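Local coordinates for protein Nsp15 (Middle East respiratory syndrome-related coronavirus, PDB 5YVD) that cleaves RNA as a viral endoribonuclease, probably with a preference for uridylates, and assembles as a hexamer of identical chains, at residues D216-K221 with Y227-V232; L245-G250 with L294-F299; F43-T48 with N52-L57; D118-C123 with V167-K172; I79-V84 with I107-A112. All blocks are in the same frame, centred on the assembly; numbering follows the deposited sequence.

Contact 1 of 5, residues D216-K221 with Y227-V232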
# COMPACT_ATOMS: atom_id res chain seq x y z
N ASP A 216 -32.73 35.61 26.98
CA ASP A 216 -33.79 36.62 27.06
C ASP A 216 -33.26 38.04 27.41
O ASP A 216 -33.74 39.04 26.88
CB ASP A 216 -34.88 36.18 28.04
CG ASP A 216 -36.14 36.99 27.91
OD1 ASP A 216 -36.81 36.90 26.85
OD2 ASP A 216 -36.47 37.74 28.86
N VAL A 217 -32.23 38.08 28.27
CA VAL A 217 -31.60 39.34 28.69
C VAL A 217 -30.81 40.01 27.54
O VAL A 217 -30.70 41.24 27.46
CB VAL A 217 -30.66 39.08 29.90
CG1 VAL A 217 -29.86 40.32 30.27
CG2 VAL A 217 -31.47 38.61 31.10
N PHE A 218 -30.25 39.19 26.67
CA PHE A 218 -29.42 39.67 25.57
C PHE A 218 -30.32 40.18 24.43
O PHE A 218 -30.14 41.30 23.93
CB PHE A 218 -28.48 38.54 25.11
CG PHE A 218 -27.56 38.93 23.97
CD1 PHE A 218 -26.28 39.37 24.22
CD2 PHE A 218 -27.99 38.81 22.66
CE1 PHE A 218 -25.44 39.73 23.19
CE2 PHE A 218 -27.17 39.16 21.62
CZ PHE A 218 -25.88 39.63 21.88
N ILE A 219 -31.28 39.35 24.02
CA ILE A 219 -32.22 39.73 22.98
C ILE A 219 -32.78 41.12 23.28
O ILE A 219 -32.83 41.99 22.38
CB ILE A 219 -33.36 38.68 22.82
CG1 ILE A 219 -32.83 37.42 22.12
CG2 ILE A 219 -34.50 39.24 21.97
CD1 ILE A 219 -33.81 36.28 22.06
N LYS A 220 -33.17 41.34 24.53
CA LYS A 220 -33.78 42.61 24.93
C LYS A 220 -32.77 43.75 25.07
O LYS A 220 -33.09 44.88 24.73
CB LYS A 220 -34.59 42.42 26.22
CG LYS A 220 -35.82 41.56 26.00
CD LYS A 220 -36.43 41.09 27.32
CE LYS A 220 -37.70 40.28 27.08
NZ LYS A 220 -38.31 39.76 28.34
N LYS A 221 -31.57 43.47 25.57
CA LYS A 221 -30.54 44.49 25.61
C LYS A 221 -30.20 45.12 24.25
O LYS A 221 -29.90 46.32 24.17
CB LYS A 221 -29.26 43.93 26.19
CG LYS A 221 -28.06 44.85 26.07
CD LYS A 221 -27.04 44.57 27.16
CE LYS A 221 -25.78 45.39 26.92
NZ LYS A 221 -24.78 45.19 27.99
N TYR A 227 -36.00 39.30 15.39
CA TYR A 227 -34.92 38.74 14.58
C TYR A 227 -34.62 37.26 14.84
O TYR A 227 -33.57 36.73 14.40
CB TYR A 227 -33.67 39.61 14.76
CG TYR A 227 -33.90 41.02 14.28
CD1 TYR A 227 -33.85 41.32 12.94
CD2 TYR A 227 -34.26 42.03 15.17
CE1 TYR A 227 -34.10 42.61 12.48
CE2 TYR A 227 -34.51 43.33 14.73
CZ TYR A 227 -34.42 43.61 13.38
OH TYR A 227 -34.65 44.88 12.93
N ALA A 228 -35.52 36.58 15.53
CA ALA A 228 -35.44 35.14 15.73
C ALA A 228 -34.10 34.62 16.25
O ALA A 228 -33.71 33.50 15.92
CB ALA A 228 -35.79 34.44 14.43
N PHE A 229 -33.40 35.39 17.07
CA PHE A 229 -32.08 34.96 17.55
C PHE A 229 -32.12 33.59 18.20
O PHE A 229 -31.14 32.84 18.15
CB PHE A 229 -31.47 36.00 18.49
CG PHE A 229 -30.37 36.78 17.87
CD1 PHE A 229 -29.13 36.88 18.48
CD2 PHE A 229 -30.55 37.36 16.61
CE1 PHE A 229 -28.09 37.57 17.86
CE2 PHE A 229 -29.51 38.04 15.99
CZ PHE A 229 -28.28 38.15 16.62
N GLU A 230 -33.24 33.27 18.84
CA GLU A 230 -33.42 32.00 19.50
C GLU A 230 -33.15 30.90 18.48
O GLU A 230 -32.28 30.04 18.67
CB GLU A 230 -34.84 31.92 20.09
CG GLU A 230 -35.00 31.52 21.57
CD GLU A 230 -34.01 32.20 22.50
OE1 GLU A 230 -34.42 33.15 23.20
OE2 GLU A 230 -32.84 31.75 22.55
N HIS A 231 -33.87 30.97 17.36
CA HIS A 231 -33.71 30.00 16.26
C HIS A 231 -32.35 30.13 15.56
O HIS A 231 -31.59 29.16 15.47
CB HIS A 231 -34.84 30.18 15.23
CG HIS A 231 -34.89 29.10 14.20
ND1 HIS A 231 -35.59 27.92 14.38
CD2 HIS A 231 -34.35 29.01 12.96
CE1 HIS A 231 -35.48 27.16 13.31
NE2 HIS A 231 -34.73 27.80 12.43
N VAL A 232 -32.03 31.33 15.12
CA VAL A 232 -30.94 31.53 14.19
C VAL A 232 -29.58 31.38 14.88
O VAL A 232 -28.70 30.65 14.43
CB VAL A 232 -31.06 32.90 13.47
CG1 VAL A 232 -29.87 33.12 12.56
CG2 VAL A 232 -32.33 32.97 12.64
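Phe218 and Phe229 form the aromatic part of this contact, with CE2 of Phe218 lying 4.2 Å from CE1 of Phe229. CE1 of Phe229 comes to the edge of the Phe218 ring, close to its plane. The aliphatic part belongs to Ile219, whose CG1 passes CB of Phe229 at 4.1 Å, the two side chains running in opposite directions. With CG1 beside the backbone N (chi1 -73°) and the chain then extended, CD1 of Ile219 is carried on to Glu230, where it lies 3.4 Å from OE1. Glu230 crosses Ile219 at about a right angle and bends at chi2 (44°); its OE1 is hydrogen-bonded to Ser215 OG, just before 216-221. No hydrogen bond joins the two segments directly. A salt bridge lies within helix 215-221: Lys220 NZ reaches back one turn to Asp216 OD2 at 2.8 Å, on the syn side of the carboxylate. Farther in, Leu296 and Val300 of helix 296-304 pack against Phe218 and Phe229 respectively. The arrangement is a short helix-loop-helix of the endoribonuclease domain, helices 215-221 and 229-234 being joined by a brief irregular link and held by apolar side chains.

Contact 2 of 5, residues L245-G250 with L294-F299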
# COMPACT_ATOMS: atom_id res chain seq x y z
N LEU A 245 -29.01 27.72 14.15
CA LEU A 245 -27.61 27.64 14.55
C LEU A 245 -26.67 27.86 13.36
O LEU A 245 -25.90 26.98 13.00
CB LEU A 245 -27.33 26.32 15.28
CG LEU A 245 -26.07 26.29 16.15
CD1 LEU A 245 -26.20 27.08 17.46
CD2 LEU A 245 -25.66 24.85 16.46
N HIS A 246 -26.72 29.04 12.75
CA HIS A 246 -25.94 29.32 11.55
C HIS A 246 -24.75 30.26 11.78
O HIS A 246 -24.02 30.60 10.84
CB HIS A 246 -26.88 29.83 10.45
CG HIS A 246 -27.93 28.83 10.05
ND1 HIS A 246 -27.63 27.66 9.38
CD2 HIS A 246 -29.27 28.80 10.27
CE1 HIS A 246 -28.74 26.96 9.20
NE2 HIS A 246 -29.75 27.63 9.72
N LEU A 247 -24.51 30.64 13.04
CA LEU A 247 -23.45 31.59 13.33
C LEU A 247 -22.50 30.95 14.31
O LEU A 247 -22.94 30.33 15.26
CB LEU A 247 -24.02 32.90 13.87
CG LEU A 247 -23.01 34.05 13.90
CD1 LEU A 247 -22.80 34.59 12.50
CD2 LEU A 247 -23.44 35.17 14.84
N LEU A 248 -21.20 31.09 14.09
CA LEU A 248 -20.23 30.27 14.80
C LEU A 248 -20.21 30.55 16.29
O LEU A 248 -20.10 29.63 17.10
CB LEU A 248 -18.82 30.39 14.24
CG LEU A 248 -17.80 29.52 15.01
CD1 LEU A 248 -18.03 28.03 14.78
CD2 LEU A 248 -16.34 29.86 14.69
N ILE A 249 -20.32 31.82 16.66
CA ILE A 249 -20.30 32.16 18.08
C ILE A 249 -21.43 31.41 18.84
O ILE A 249 -21.24 30.97 19.97
CB ILE A 249 -20.35 33.69 18.29
CG1 ILE A 249 -20.17 34.04 19.78
CG2 ILE A 249 -21.65 34.26 17.74
CD1 ILE A 249 -19.97 35.53 20.03
N GLY A 250 -22.58 31.26 18.19
CA GLY A 250 -23.69 30.50 18.77
C GLY A 250 -23.40 29.01 18.88
O GLY A 250 -23.78 28.36 19.86
N LEU A 294 -19.04 35.25 11.50
CA LEU A 294 -18.98 36.70 11.43
C LEU A 294 -18.86 37.28 12.82
O LEU A 294 -19.39 36.71 13.78
CB LEU A 294 -20.24 37.28 10.78
CG LEU A 294 -20.46 36.85 9.34
CD1 LEU A 294 -21.93 37.06 8.97
CD2 LEU A 294 -19.51 37.60 8.40
N LYS A 295 -18.16 38.40 12.92
CA LYS A 295 -18.30 39.27 14.08
C LYS A 295 -19.79 39.41 14.31
O LYS A 295 -20.54 39.65 13.37
CB LYS A 295 -17.68 40.63 13.77
CG LYS A 295 -17.59 41.58 14.96
CD LYS A 295 -16.28 41.41 15.71
CE LYS A 295 -15.11 42.09 14.99
NZ LYS A 295 -15.17 43.58 15.01
N LEU A 296 -20.25 39.20 15.55
CA LEU A 296 -21.69 39.17 15.80
C LEU A 296 -22.35 40.52 15.50
O LEU A 296 -23.45 40.58 14.96
CB LEU A 296 -21.97 38.76 17.24
CG LEU A 296 -23.40 38.88 17.78
CD1 LEU A 296 -24.33 37.89 17.10
CD2 LEU A 296 -23.37 38.65 19.28
N ASP A 297 -21.65 41.60 15.83
CA ASP A 297 -22.11 42.94 15.49
C ASP A 297 -22.38 43.07 13.99
O ASP A 297 -23.36 43.67 13.56
CB ASP A 297 -21.07 43.99 15.87
CG ASP A 297 -20.67 43.92 17.32
OD1 ASP A 297 -21.11 44.80 18.07
OD2 ASP A 297 -19.91 43.00 17.69
N ASP A 298 -21.50 42.51 13.19
CA ASP A 298 -21.69 42.58 11.74
C ASP A 298 -22.92 41.78 11.27
O ASP A 298 -23.69 42.21 10.39
CB ASP A 298 -20.40 42.13 11.04
CG ASP A 298 -19.24 43.10 11.28
OD1 ASP A 298 -19.49 44.30 11.52
OD2 ASP A 298 -18.08 42.66 11.20
N PHE A 299 -23.12 40.61 11.87
CA PHE A 299 -24.30 39.79 11.59
C PHE A 299 -25.57 40.52 11.99
O PHE A 299 -26.58 40.46 11.29
CB PHE A 299 -24.20 38.48 12.34
CG PHE A 299 -25.33 37.53 12.07
CD1 PHE A 299 -25.31 36.73 10.95
CD2 PHE A 299 -26.38 37.39 12.96
CE1 PHE A 299 -26.31 35.82 10.71
CE2 PHE A 299 -27.40 36.49 12.73
CZ PHE A 299 -27.36 35.69 11.61
O HOH W 1 -19.39 33.86 14.74
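Leu247 touches Leu294, Leu296 and Phe299 with its two methyl groups. CD1 of Leu247 lies 3.6 Å from CD1 of Phe299 and 4.1 Å from CB of Leu294. The other branch, CD2 of Leu247, sits over one face of the Phe299 ring and meets CD1 of Leu296 at 3.6 Å, these two leucine side chains crossing at about a right angle. Leu247 CG stands opposite the backbone N (chi1 -167°), which sends the fork into this apolar site. On the other side of the contact, Leu294 CD1 lies at the edge of the Phe299 ring, in its plane, and so borders the same aromatic group. A water links the two backbones: it accepts from Ile249 N and donates to Leu294 O, 3.0 Å from each, giving these buried main-chain groups a polar partner. Farther out, Val232 and Val233 of helix 229-234 pack on Phe299, Phe229 on Leu296, and helix 205-212 on Ile249. Leu247 and Lys295 are the N-cap residues of helices 248-255 and 296-304. The arrangement is the meeting of two helix starts in the helical core of the EndoU-family domain, a leucine of one cap fitting among apolar residues at the start of the other.

Contact 3 of 5, residues F43-T48 with N52-L57; sequences FENKTT and NIAFEL
Phe43, near the end of strand 38-44, and Asn45, in the loop that follows, run past one side of helix 51-59, with CA of Asn45 6.5 Å from CA of Ala54. The Phe43 ring lies against the helix backbone: Phe55 CA makes a CH-pi contact over its face, 3.8 Å from the ring centroid and 15° off the normal. The Phe55 ring leans on the root of the same side chain, its CD1 being 3.7 Å from Phe43 CB; the two rings meet obliquely, their planes 52° apart. Phe43 reaches the helix because CG is trans to the main-chain N (chi1 -176°). The methyl of Ala54 points at the loop, with its CB 3.6 Å from Asn45 OD1 and 3.8 Å from Thr47 OG1. That amide oxygen accepts from Thr47 N at 2.7 Å, closing an Asx turn, with the donor above the carbonyl plane. Asn45 ND2 is bound to Leu49 O in the loop and Thr51 OG1 at the helix start. Asn52 and Thr48 bond to two different neighbouring subunits. The chemistry implies a division of labour: aromatic and methyl groups fill the buried interface, while the Asn45 amide, bonded at both ends, fixes the loop leading into the helix.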
# COMPACT_ATOMS: atom_id res chain seq x y z
N PHE A 43 7.72 11.93 8.77
CA PHE A 43 6.65 12.50 7.97
C PHE A 43 5.55 11.49 7.67
O PHE A 43 5.82 10.29 7.50
CB PHE A 43 7.23 13.07 6.68
CG PHE A 43 6.24 13.79 5.82
CD1 PHE A 43 5.81 15.06 6.16
CD2 PHE A 43 5.75 13.19 4.66
CE1 PHE A 43 4.90 15.73 5.36
CE2 PHE A 43 4.83 13.85 3.86
CZ PHE A 43 4.41 15.13 4.20
N GLU A 44 4.32 11.99 7.60
CA GLU A 44 3.12 11.17 7.36
C GLU A 44 2.33 11.84 6.21
O GLU A 44 1.67 12.88 6.37
CB GLU A 44 2.30 11.04 8.65
CG GLU A 44 1.38 9.81 8.74
CD GLU A 44 1.23 9.28 10.17
OE1 GLU A 44 2.26 8.91 10.76
OE2 GLU A 44 0.08 9.23 10.70
N ASN A 45 2.44 11.24 5.04
CA ASN A 45 1.82 11.76 3.86
C ASN A 45 0.33 11.72 3.98
O ASN A 45 -0.23 10.63 4.09
CB ASN A 45 2.22 10.89 2.66
CG ASN A 45 1.79 11.49 1.36
OD1 ASN A 45 1.24 12.58 1.30
ND2 ASN A 45 2.08 10.77 0.28
N LYS A 46 -0.32 12.88 3.91
CA LYS A 46 -1.79 12.93 3.78
C LYS A 46 -2.23 13.54 2.46
O LYS A 46 -3.35 14.00 2.32
CB LYS A 46 -2.39 13.73 4.94
CG LYS A 46 -1.86 13.35 6.31
CD LYS A 46 -2.07 11.88 6.60
CE LYS A 46 -2.10 11.63 8.10
NZ LYS A 46 -2.78 10.33 8.37
N THR A 47 -1.34 13.49 1.48
CA THR A 47 -1.49 14.16 0.20
C THR A 47 -1.87 13.15 -0.85
O THR A 47 -1.84 11.94 -0.58
CB THR A 47 -0.14 14.79 -0.17
OG1 THR A 47 0.18 15.74 0.85
CG2 THR A 47 -0.19 15.53 -1.42
N THR A 48 -2.26 13.62 -2.03
CA THR A 48 -2.39 12.74 -3.20
C THR A 48 -1.10 12.65 -3.97
O THR A 48 -1.08 12.07 -5.07
CB THR A 48 -3.52 13.18 -4.18
OG1 THR A 48 -3.16 14.43 -4.82
CG2 THR A 48 -4.90 13.25 -3.45
N ASN A 52 7.57 11.07 -1.15
CA ASN A 52 8.86 11.78 -1.07
C ASN A 52 8.75 13.25 -1.53
O ASN A 52 9.54 14.09 -1.13
CB ASN A 52 9.96 11.06 -1.85
CG ASN A 52 9.64 10.92 -3.30
OD1 ASN A 52 8.54 10.54 -3.66
ND2 ASN A 52 10.61 11.23 -4.15
N ILE A 53 7.74 13.54 -2.35
CA ILE A 53 7.52 14.86 -2.89
C ILE A 53 6.74 15.70 -1.89
O ILE A 53 7.05 16.88 -1.66
CB ILE A 53 6.73 14.80 -4.21
CG1 ILE A 53 7.49 14.00 -5.25
CG2 ILE A 53 6.48 16.19 -4.77
CD1 ILE A 53 8.66 14.74 -5.85
N ALA A 54 5.72 15.07 -1.31
CA ALA A 54 4.88 15.71 -0.32
C ALA A 54 5.74 16.18 0.84
O ALA A 54 5.56 17.27 1.37
CB ALA A 54 3.82 14.76 0.16
N PHE A 55 6.70 15.35 1.20
CA PHE A 55 7.67 15.66 2.23
C PHE A 55 8.55 16.83 1.86
O PHE A 55 8.95 17.60 2.74
CB PHE A 55 8.55 14.42 2.46
CG PHE A 55 9.75 14.65 3.34
CD1 PHE A 55 9.60 15.11 4.64
CD2 PHE A 55 11.01 14.34 2.89
CE1 PHE A 55 10.71 15.28 5.45
CE2 PHE A 55 12.12 14.52 3.68
CZ PHE A 55 11.96 14.99 4.96
N GLU A 56 8.89 16.95 0.57
CA GLU A 56 9.77 18.04 0.11
C GLU A 56 9.01 19.38 0.16
O GLU A 56 9.53 20.38 0.64
CB GLU A 56 10.31 17.74 -1.30
CG GLU A 56 11.18 18.83 -1.93
CD GLU A 56 11.69 18.52 -3.34
OE1 GLU A 56 11.92 17.33 -3.64
OE2 GLU A 56 11.87 19.47 -4.15
N LEU A 57 7.77 19.37 -0.29
CA LEU A 57 6.97 20.57 -0.30
C LEU A 57 6.70 21.02 1.11
O LEU A 57 6.75 22.21 1.41
CB LEU A 57 5.67 20.30 -1.00
CG LEU A 57 5.78 20.04 -2.50
CD1 LEU A 57 4.42 19.84 -3.14
CD2 LEU A 57 6.53 21.19 -3.17

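Contact 4 of 5, residues D118-C123 with V167-K172; sequences DIRDNC and VKQPVK. Unlike the reference sequence in segment 118-123: Cys123 (reference Gly).
Arg120 reaches to Pro170 and Gln169 with a single nitrogen, NH1, which lies 3.8 Å from Pro170 CG and 4.1 Å from Gln169 OE1. The Arg120 chain leaves with CG next to the main-chain N (chi1 -75°) and bends at chi3 (-67°), bringing NE and NH2 alongside Asp118 while NH1 faces 167-172. Asp118 is gripped side-on: NE of Arg120 donates to Asp118 OD1 at 3.0 Å and NH2 of Arg120 to Asp118 OD2 at 2.7 Å, each oxygen accepting on its syn lone pair. OD1 of Asp118 lies nearly in the guanidinium plane and OD2 is somewhat tilted from it. Held by two bonds, the guanidinium is restrained in rotation. Gln169 bends at chi2 (-78°) and presents OE1 near the guanidinium plane, at its edge, crossing Arg120 at about a right angle. Ser65 supplies the polar link between the loops, its carbonyl accepting from Arg120 NH1 and its OG bonding to Pro170 O. Gln169 packs on Ala283 of a neighbouring subunit. Backbone N of Arg120 donates to Asp118 OD1, making an Asx turn within the type I beta turn Asp118-Asp121; from this turn at the end of strand 115-118 the side chain reaches another surface loop of the middle domain.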
# COMPACT_ATOMS: atom_id res chain seq x y z
N ASP A 118 4.31 37.37 -4.09
CA ASP A 118 4.49 37.98 -2.76
C ASP A 118 5.64 38.98 -2.72
O ASP A 118 6.71 38.73 -3.25
CB ASP A 118 4.70 36.86 -1.70
CG ASP A 118 4.69 37.39 -0.25
OD1 ASP A 118 5.63 38.13 0.15
OD2 ASP A 118 3.76 37.02 0.52
N ILE A 119 5.42 40.12 -2.05
CA ILE A 119 6.45 41.14 -1.92
C ILE A 119 7.72 40.63 -1.24
O ILE A 119 8.80 41.13 -1.48
CB ILE A 119 5.91 42.36 -1.15
CG1 ILE A 119 6.86 43.57 -1.22
CG2 ILE A 119 5.67 42.02 0.31
CD1 ILE A 119 6.39 44.68 -2.10
N ARG A 120 7.61 39.65 -0.35
CA ARG A 120 8.79 39.17 0.39
C ARG A 120 9.77 38.36 -0.46
O ARG A 120 10.89 38.10 -0.03
CB ARG A 120 8.38 38.39 1.64
CG ARG A 120 7.88 39.31 2.74
CD ARG A 120 7.00 38.60 3.76
NE ARG A 120 5.72 38.18 3.17
CZ ARG A 120 4.75 37.58 3.84
NH1 ARG A 120 4.86 37.29 5.14
NH2 ARG A 120 3.66 37.25 3.18
N ASP A 121 9.36 37.98 -1.68
CA ASP A 121 10.27 37.34 -2.62
C ASP A 121 10.84 38.39 -3.56
O ASP A 121 10.11 39.12 -4.23
CB ASP A 121 9.55 36.26 -3.41
CG ASP A 121 8.88 35.26 -2.51
OD1 ASP A 121 9.52 34.88 -1.51
OD2 ASP A 121 7.73 34.86 -2.81
N ASN A 122 12.17 38.49 -3.57
CA ASN A 122 12.88 39.43 -4.42
C ASN A 122 12.34 39.31 -5.86
O ASN A 122 12.16 38.21 -6.37
CB ASN A 122 14.39 39.18 -4.32
CG ASN A 122 15.21 40.17 -5.14
OD1 ASN A 122 15.99 39.79 -6.01
ND2 ASN A 122 15.01 41.45 -4.87
N CYS A 123 12.00 40.45 -6.44
CA CYS A 123 11.57 40.59 -7.84
C CYS A 123 10.18 40.08 -8.19
O CYS A 123 9.80 40.12 -9.35
CB CYS A 123 12.61 39.99 -8.80
SG CYS A 123 14.20 40.85 -8.74
N VAL A 167 3.04 42.47 17.18
CA VAL A 167 3.20 41.40 16.18
C VAL A 167 4.44 41.56 15.27
O VAL A 167 4.67 42.62 14.74
CB VAL A 167 1.92 41.23 15.34
CG1 VAL A 167 1.85 42.24 14.20
CG2 VAL A 167 1.85 39.81 14.82
N LYS A 168 5.24 40.51 15.11
CA LYS A 168 6.53 40.63 14.41
C LYS A 168 6.56 39.93 13.05
O LYS A 168 7.61 39.83 12.43
CB LYS A 168 7.69 40.11 15.28
CG LYS A 168 7.98 40.85 16.59
CD LYS A 168 7.60 42.33 16.64
CE LYS A 168 8.39 43.20 15.67
NZ LYS A 168 9.66 43.71 16.26
N GLN A 169 5.41 39.47 12.59
CA GLN A 169 5.20 39.15 11.19
C GLN A 169 4.09 40.07 10.80
O GLN A 169 3.31 40.47 11.65
CB GLN A 169 4.70 37.71 11.01
CG GLN A 169 5.74 36.62 11.25
CD GLN A 169 6.71 36.42 10.09
OE1 GLN A 169 6.41 36.72 8.94
NE2 GLN A 169 7.87 35.88 10.40
N PRO A 170 3.99 40.41 9.52
CA PRO A 170 2.87 41.24 9.11
C PRO A 170 1.53 40.50 9.24
O PRO A 170 1.46 39.27 9.08
CB PRO A 170 3.17 41.54 7.64
CG PRO A 170 4.07 40.42 7.17
CD PRO A 170 4.85 39.99 8.39
N VAL A 171 0.49 41.26 9.55
CA VAL A 171 -0.88 40.76 9.65
C VAL A 171 -1.81 41.52 8.68
O VAL A 171 -2.76 40.97 8.10
CB VAL A 171 -1.39 40.89 11.11
CG1 VAL A 171 -2.84 40.46 11.23
CG2 VAL A 171 -0.52 40.07 12.04
N LYS A 172 -1.55 42.80 8.49
CA LYS A 172 -2.36 43.59 7.58
C LYS A 172 -1.79 43.46 6.18
O LYS A 172 -0.70 43.99 5.89
CB LYS A 172 -2.43 45.06 8.03
CG LYS A 172 -3.32 45.93 7.14
CD LYS A 172 -4.66 46.30 7.76
CE LYS A 172 -5.43 45.12 8.30
NZ LYS A 172 -6.77 45.61 8.70

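Contact 5 of 5, residues I79-V84 with I107-A112; sequences ICYKFV and IDVNSA
Ile79 opens the contact by meeting Ile107 tip to tip, the two CD1 methyls 3.6 Å apart. Its chain is fully extended (chi1 -178°), which carries CD1 out from the strand to the loop; Ile79 CD1 also lies 3.9 Å from Ile107 CG1. On the far side, CG1 of Ile107 stands between the backbone N and the carbonyl carbon (chi1 66°), and from there the chain continues straight to the other methyl. Ala97 and Ile99 also touch Ile79, so this end belongs to a larger apolar cluster. After Cys80, Tyr81 makes the second touch: CE2 of its ring lies 4.1 Å from Val109 CG2, the methyl arriving at an angle to the ring. Lys82 then lays its CG over one face of the same Tyr81 ring, 4.0 Å above the plane, and so borders the aromatic group from within its own segment. Phe83 turns elsewhere, to a cation-pi contact with Arg64. No hydrogen bond crosses between the two segments, which meet through apolar side chains. Strand 79-80 is an edge strand, within this chain, of the middle-domain sheet and pairs in parallel with strand 115-118. Ile115 of that partner strand touches both Tyr81 and Val109, Ser124 and Lys127 of helix 124-129 pack on the tyrosine, and loop 107-112 reaches Ser111 and Ala112 of a neighbouring subunit.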
# COMPACT_ATOMS: atom_id res chain seq x y z
N ILE A 79 -2.17 29.03 -8.05
CA ILE A 79 -0.80 28.55 -7.76
C ILE A 79 0.07 29.69 -7.21
O ILE A 79 -0.27 30.88 -7.37
CB ILE A 79 -0.22 27.95 -9.05
CG1 ILE A 79 1.17 27.37 -8.85
CG2 ILE A 79 -0.19 28.98 -10.16
CD1 ILE A 79 1.57 26.45 -9.99
N CYS A 80 1.17 29.37 -6.54
CA CYS A 80 2.03 30.42 -5.99
C CYS A 80 3.35 30.52 -6.78
O CYS A 80 3.82 29.54 -7.35
CB CYS A 80 2.29 30.18 -4.50
SG CYS A 80 0.89 30.47 -3.36
N TYR A 81 3.96 31.71 -6.79
CA TYR A 81 5.18 31.97 -7.54
C TYR A 81 6.41 31.91 -6.67
O TYR A 81 6.68 32.83 -5.92
CB TYR A 81 5.13 33.34 -8.20
CG TYR A 81 6.31 33.65 -9.11
CD1 TYR A 81 7.31 34.54 -8.71
CD2 TYR A 81 6.42 33.06 -10.38
CE1 TYR A 81 8.38 34.84 -9.54
CE2 TYR A 81 7.49 33.36 -11.22
CZ TYR A 81 8.48 34.25 -10.79
OH TYR A 81 9.54 34.57 -11.63
N LYS A 82 7.14 30.82 -6.81
CA LYS A 82 8.45 30.65 -6.18
C LYS A 82 8.33 30.45 -4.68
O LYS A 82 9.31 30.54 -3.97
CB LYS A 82 9.41 31.79 -6.54
CG LYS A 82 10.08 31.60 -7.89
CD LYS A 82 10.99 32.78 -8.20
CE LYS A 82 12.25 32.36 -8.93
NZ LYS A 82 11.94 31.66 -10.21
N PHE A 83 7.13 30.11 -4.23
CA PHE A 83 6.96 29.65 -2.87
C PHE A 83 5.78 28.70 -2.84
O PHE A 83 5.07 28.53 -3.80
CB PHE A 83 6.76 30.82 -1.88
CG PHE A 83 5.45 31.56 -2.04
CD1 PHE A 83 5.32 32.56 -2.99
CD2 PHE A 83 4.36 31.27 -1.23
CE1 PHE A 83 4.13 33.22 -3.15
CE2 PHE A 83 3.16 31.95 -1.39
CZ PHE A 83 3.04 32.93 -2.35
N VAL A 84 5.60 28.08 -1.69
CA VAL A 84 4.56 27.09 -1.52
C VAL A 84 4.02 27.27 -0.11
O VAL A 84 4.76 27.63 0.81
CB VAL A 84 5.14 25.68 -1.74
CG1 VAL A 84 5.51 25.00 -0.42
CG2 VAL A 84 4.18 24.84 -2.57
N ILE A 107 5.41 23.56 -12.81
CA ILE A 107 4.94 23.79 -14.16
C ILE A 107 5.56 25.08 -14.67
O ILE A 107 6.02 25.90 -13.89
CB ILE A 107 3.42 23.89 -14.20
CG1 ILE A 107 2.93 25.14 -13.45
CG2 ILE A 107 2.81 22.62 -13.64
CD1 ILE A 107 1.43 25.22 -13.33
N ASP A 108 5.57 25.26 -15.98
CA ASP A 108 6.12 26.48 -16.54
C ASP A 108 5.26 27.67 -16.11
O ASP A 108 4.03 27.59 -16.13
CB ASP A 108 6.20 26.40 -18.08
CG ASP A 108 7.13 27.45 -18.68
OD1 ASP A 108 8.29 27.55 -18.22
OD2 ASP A 108 6.71 28.17 -19.62
N VAL A 109 5.91 28.75 -15.72
CA VAL A 109 5.23 29.99 -15.33
C VAL A 109 4.16 30.40 -16.36
O VAL A 109 3.01 30.70 -16.00
CB VAL A 109 6.23 31.15 -15.10
CG1 VAL A 109 7.06 31.44 -16.36
CG2 VAL A 109 5.50 32.40 -14.63
N ASN A 110 4.53 30.37 -17.63
CA ASN A 110 3.61 30.75 -18.69
C ASN A 110 2.39 29.82 -18.68
O ASN A 110 2.50 28.60 -18.75
CB ASN A 110 4.30 30.75 -20.07
CG ASN A 110 5.35 31.87 -20.24
OD1 ASN A 110 5.88 32.04 -21.33
ND2 ASN A 110 5.64 32.62 -19.19
N SER A 111 1.23 30.45 -18.52
CA SER A 111 -0.08 29.85 -18.74
C SER A 111 -1.06 30.93 -18.29
O SER A 111 -0.63 31.95 -17.73
CB SER A 111 -0.27 28.51 -17.99
OG SER A 111 0.63 28.36 -16.90
N ALA A 112 -2.35 30.76 -18.57
CA ALA A 112 -3.33 31.78 -18.21
C ALA A 112 -4.13 31.40 -16.94
O ALA A 112 -5.35 31.46 -16.94
CB ALA A 112 -4.26 32.05 -19.38

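Overall arrangement
Contacts 1 and 2 share one helical core in the endoribonuclease domain: their centres are 12 Å apart, and backbone bonds probably join His231 to Leu245 and Val232 to His246. Contact 2 is wholly buried and includes a bridging water, whereas contact 1 grades from aromatic core to a charged rim. Contact 3, also buried, belongs to the oligomerisation region, about 48 Å between centres from contact 1. In the middle domain, contact 4 is a surface meeting of loops in which a charged arginine, bonded within its own turn, touches a proline and a glutamine; contact 5 is partly buried and apolar. These two adjoin through Asp121 and Phe83, and contact 5 touches contact 3 through Val84 and Leu57.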